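Magnesium and cobalt efflux protein CorC (Neisseria meningitidis serogroup B, PDB 3OI8) probably takes part in magnesium and cobalt ion transport, and in this fragment, which contains a pair of CBS motifs, binds adenosine. Local coordinates at residues 38-43 / 147-152; 82-87 / 135-140. One frame throughout, in Å; residues are numbered along the deposited sequence.

Contact 1: residues 38-43 / 147-152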
# COMPACT_ATOMS: atom_id res chain seq x y z
N LEU A 38 -0.36 13.69 13.04
CA LEU A 38 -1.44 12.73 13.17
C LEU A 38 -1.05 11.50 13.97
O LEU A 38 0.12 11.08 13.98
CB LEU A 38 -1.93 12.30 11.79
CG LEU A 38 -2.44 13.34 10.81
CD1 LEU A 38 -2.73 12.66 9.48
CD2 LEU A 38 -3.68 14.04 11.34
N GLU A 39 -2.05 10.91 14.61
CA GLU A 39 -1.84 9.69 15.38
C GLU A 39 -2.73 8.58 14.84
O GLU A 39 -3.63 8.83 14.04
CB GLU A 39 -2.15 9.95 16.87
CG GLU A 39 -1.37 11.12 17.46
CD GLU A 39 -1.63 11.31 18.95
OE1 GLU A 39 -2.81 11.24 19.37
OE2 GLU A 39 -0.65 11.53 19.70
N VAL A 40 -2.48 7.36 15.30
CA VAL A 40 -3.30 6.21 14.91
C VAL A 40 -4.78 6.54 15.05
O VAL A 40 -5.57 6.24 14.17
CB VAL A 40 -2.94 4.96 15.74
CG1 VAL A 40 -4.01 3.89 15.59
CG2 VAL A 40 -1.57 4.43 15.32
N ARG A 41 -5.15 7.20 16.15
CA ARG A 41 -6.52 7.66 16.40
C ARG A 41 -7.17 8.29 15.18
O ARG A 41 -8.36 8.10 14.93
CB ARG A 41 -6.53 8.75 17.48
CG ARG A 41 -6.42 8.25 18.88
CD ARG A 41 -6.96 9.29 19.86
NE ARG A 41 -6.62 8.92 21.23
CZ ARG A 41 -5.44 9.18 21.77
NH1 ARG A 41 -4.51 9.81 21.06
NH2 ARG A 41 -5.18 8.82 23.02
N ASP A 42 -6.38 9.07 14.44
CA ASP A 42 -6.92 9.89 13.37
C ASP A 42 -7.21 9.11 12.07
O ASP A 42 -7.88 9.63 11.18
CB ASP A 42 -5.97 11.07 13.09
CG ASP A 42 -5.71 11.93 14.34
OD1 ASP A 42 -6.69 12.45 14.91
OD2 ASP A 42 -4.54 12.07 14.75
N ALA A 43 -6.71 7.88 11.97
CA ALA A 43 -6.81 7.13 10.71
C ALA A 43 -7.45 5.77 10.88
O ALA A 43 -7.71 5.07 9.90
CB ALA A 43 -5.42 6.96 10.05
N GLY A 147 -9.92 -0.54 17.64
CA GLY A 147 -10.21 -0.61 16.22
C GLY A 147 -9.03 -1.21 15.48
O GLY A 147 -8.25 -1.97 16.05
N LEU A 148 -8.90 -0.87 14.21
CA LEU A 148 -7.78 -1.36 13.41
C LEU A 148 -7.30 -0.20 12.55
O LEU A 148 -8.00 0.82 12.41
CB LEU A 148 -8.21 -2.57 12.56
CG LEU A 148 -9.26 -2.41 11.45
CD1 LEU A 148 -8.67 -1.74 10.21
CD2 LEU A 148 -9.85 -3.77 11.06
N VAL A 149 -6.09 -0.32 12.02
CA VAL A 149 -5.53 0.71 11.15
C VAL A 149 -4.73 0.04 10.03
O VAL A 149 -4.08 -1.00 10.26
CB VAL A 149 -4.68 1.77 11.95
CG1 VAL A 149 -3.56 1.11 12.74
CG2 VAL A 149 -4.15 2.88 11.02
N THR A 150 -4.84 0.59 8.82
CA THR A 150 -4.19 -0.01 7.66
C THR A 150 -3.24 0.95 6.94
O THR A 150 -3.41 2.16 6.96
CB THR A 150 -5.24 -0.51 6.63
OG1 THR A 150 -5.81 0.61 5.96
CG2 THR A 150 -6.36 -1.32 7.31
N PHE A 151 -2.23 0.35 6.31
CA PHE A 151 -1.25 1.03 5.47
C PHE A 151 -1.95 1.85 4.40
O PHE A 151 -1.71 3.04 4.25
CB PHE A 151 -0.33 -0.02 4.84
CG PHE A 151 0.65 0.53 3.83
CD1 PHE A 151 1.77 1.25 4.25
CD2 PHE A 151 0.47 0.30 2.47
CE1 PHE A 151 2.68 1.75 3.32
CE2 PHE A 151 1.37 0.80 1.54
CZ PHE A 151 2.48 1.53 1.96
N GLU A 152 -2.86 1.21 3.68
CA GLU A 152 -3.51 1.88 2.56
C GLU A 152 -4.33 3.09 3.01
O GLU A 152 -4.46 4.06 2.27
CB GLU A 152 -4.33 0.89 1.73
CG GLU A 152 -3.46 -0.20 1.10
CD GLU A 152 -4.18 -1.04 0.06
OE1 GLU A 152 -3.50 -1.79 -0.67
OE2 GLU A 152 -5.42 -0.94 -0.03
O HOH W 1 -7.04 2.59 8.99

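Contact 2: residues 82-87 / 135-140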
# COMPACT_ATOMS: atom_id res chain seq x y z
N ASP A 82 -12.89 -8.17 21.27
CA ASP A 82 -11.83 -7.96 22.26
C ASP A 82 -10.89 -9.17 22.37
O ASP A 82 -9.93 -9.17 23.15
CB ASP A 82 -12.44 -7.57 23.62
CG ASP A 82 -13.00 -6.16 23.60
OD1 ASP A 82 -12.34 -5.29 22.97
OD2 ASP A 82 -14.09 -5.92 24.16
N GLU A 83 -11.17 -10.19 21.58
CA GLU A 83 -10.26 -11.33 21.50
C GLU A 83 -9.80 -11.55 20.06
O GLU A 83 -10.35 -12.39 19.35
CB GLU A 83 -10.93 -12.61 22.07
CG GLU A 83 -9.96 -13.78 22.13
CD GLU A 83 -10.54 -15.08 22.67
OE1 GLU A 83 -11.79 -15.23 22.73
OE2 GLU A 83 -9.74 -15.96 23.04
N VAL A 84 -8.82 -10.76 19.60
CA VAL A 84 -8.33 -10.89 18.23
C VAL A 84 -7.24 -11.95 18.24
O VAL A 84 -6.28 -11.86 19.01
CB VAL A 84 -7.77 -9.55 17.65
CG1 VAL A 84 -7.16 -9.79 16.24
CG2 VAL A 84 -8.85 -8.49 17.58
N LEU A 85 -7.38 -12.96 17.39
CA LEU A 85 -6.47 -14.11 17.41
C LEU A 85 -5.38 -13.96 16.38
O LEU A 85 -4.35 -14.64 16.43
CB LEU A 85 -7.26 -15.39 17.11
CG LEU A 85 -8.47 -15.60 18.03
CD1 LEU A 85 -9.35 -16.74 17.54
CD2 LEU A 85 -8.00 -15.83 19.47
N GLY A 86 -5.61 -13.08 15.42
CA GLY A 86 -4.72 -13.01 14.28
C GLY A 86 -5.32 -12.25 13.12
O GLY A 86 -6.43 -11.70 13.22
N ILE A 87 -4.58 -12.22 12.02
CA ILE A 87 -5.01 -11.58 10.79
C ILE A 87 -5.03 -12.63 9.67
O ILE A 87 -4.08 -13.40 9.53
CB ILE A 87 -4.01 -10.46 10.36
CG1 ILE A 87 -3.68 -9.52 11.51
CG2 ILE A 87 -4.54 -9.70 9.15
CD1 ILE A 87 -4.87 -8.76 12.07
N MSE A 135 -1.63 -4.06 8.24
CA MSE A 135 -2.71 -3.78 9.18
C MSE A 135 -2.22 -3.95 10.61
O MSE A 135 -1.40 -4.82 10.89
CB MSE A 135 -3.92 -4.68 8.88
CG MSE A 135 -4.99 -4.76 9.98
SE MSE A 135 -6.49 -5.94 9.49
CE MSE A 135 -7.30 -4.84 8.09
N ALA A 136 -2.70 -3.09 11.50
CA ALA A 136 -2.45 -3.30 12.92
C ALA A 136 -3.78 -3.20 13.66
O ALA A 136 -4.73 -2.59 13.17
CB ALA A 136 -1.48 -2.27 13.46
N ILE A 137 -3.82 -3.80 14.84
CA ILE A 137 -5.01 -3.72 15.68
C ILE A 137 -4.72 -2.66 16.73
O ILE A 137 -3.67 -2.69 17.37
CB ILE A 137 -5.27 -5.06 16.38
CG1 ILE A 137 -5.46 -6.19 15.34
CG2 ILE A 137 -6.42 -4.92 17.38
CD1 ILE A 137 -6.64 -6.00 14.40
N VAL A 138 -5.65 -1.72 16.90
CA VAL A 138 -5.46 -0.64 17.85
C VAL A 138 -6.05 -1.05 19.19
O VAL A 138 -7.18 -1.53 19.26
CB VAL A 138 -6.11 0.64 17.33
CG1 VAL A 138 -5.82 1.83 18.26
CG2 VAL A 138 -5.59 0.90 15.91
N ILE A 139 -5.25 -0.87 20.24
CA ILE A 139 -5.61 -1.28 21.60
C ILE A 139 -5.87 -0.04 22.46
O ILE A 139 -5.14 0.93 22.37
CB ILE A 139 -4.45 -2.09 22.22
CG1 ILE A 139 -4.23 -3.39 21.45
CG2 ILE A 139 -4.72 -2.38 23.69
CD1 ILE A 139 -5.46 -4.26 21.35
N ASP A 140 -6.90 -0.07 23.30
CA ASP A 140 -7.17 1.05 24.19
C ASP A 140 -6.26 0.96 25.42
O ASP A 140 -5.50 0.01 25.57
CB ASP A 140 -8.66 1.13 24.58
CG ASP A 140 -9.14 -0.09 25.35
OD1 ASP A 140 -8.36 -0.66 26.15
OD2 ASP A 140 -10.32 -0.47 25.18

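Contact 1: residues 38-43 / 147-152
Beside V40, which meets V149 across the contact, the flat group to consider is the guanidinium of R41, which carries the carboxylate of E39 at its edge and in its plane. R41 NH1 and E39 OE1 form a salt bridge at 2.8 Å, and R41 NE has a second acidic partner in E117. The carboxylate of D42 folds back on the turn: E39 N gives a nearly straight bond to D42 OD2 (2.8 Å, 171°), which accepts with its anti lone pair. D42 N and A43 N bond to the carbonyls of E39 and V40, and V40 and A43 meet the strand.

The contact proper is small and apolar. The side chain of V149 points at the turn and spreads both its methyls against it. CG2 lies anti to the backbone N, while CG1 stands between that N and the carbonyl carbon (chi1 57°). V149 CG1 meets V40 CG1 at 4.0 Å, the two side chains crossing at about a right angle, and V149 CG2 approaches A43 CB at 4.4 Å. L124 of helix 121-130 touches both valines, and V138 of the adjoining strand does the same.

Polar contact between the segments runs through one water, which donates to A43 O at 2.7 Å and accepts from T150 N at 3.0 Å. T150 is the N-cap of helix 151-154, its OG1 accepting from the N of D153, an adenosine-binding residue. L148 points away from the turn and touches the adenosine. The contact thus anchors the loop between helix 23-35 and strand 45-46 on one side of strand 145-150 while the other serves the nucleoside: dispersion supplies the touch, the water bridges A43 O and T150 N, and the salt bridges of R41 take no part.

Contact 2: residues 82-87 / 135-140
V84 and I137 reach toward each other tip to tip, V84 CG1 lying 4.1 Å from I137 CG1; it is one of three apolar meetings between two strands that face one another across a core. Strands 84-87 and 135-139 run nearly antiparallel (161°), but with axes 8.9 Å apart they belong to different sheets, and no hydrogen bond joins the segments.

I87 lies differently against the same isoleucine. The two side chains slide past each other in opposite directions, bringing I87 CD1 to within 4.0 Å of I137 CD1. The same methyl of I87 also meets the SE atom of the selenomethionine M135 at 4.2 Å, the two side chains meeting at a slant. M135 is extended up to its selenium and bends only at the last torsion (chi3 -70°). P75 of strand 73-77 touches both M135 and I137, and R73 packs on M135 and I87. L85 and G86 both face V76 in a classic beta bulge.

Packing of the two sheets is one way the tandem CBS motifs are joined, as in other CBS pairs. Because M135 also touches adenosine, the apolar interface continues directly into a wall of the ligand pocket. The touching side chains are apolar, so dispersion and burial account for the contact, although at its margin D82 OD1 accepts from T145 N of strand 145-150.

With centres 13 Å apart, contacts 1 and 2 work on the same sheet, in which strands 135-139 and 145-150 are antiparallel neighbours that follow each other in the chain. G147 O probably accepts from V138 N (2.8 Å), and V149 O likewise from A136 N, linking the backbones of the two contacts. Along the sequence the order is 38-43, 82-87, 135-140 and 147-152, contact 2 falling wholly within the span that contact 1 brackets. One contact fastens loop 38-43 to this sheet; the other presses the sheet against strand 84-89 of the second sheet. Together they connect both CBS regions to one sheet, beside a bound adenosine that touches L148 and M135.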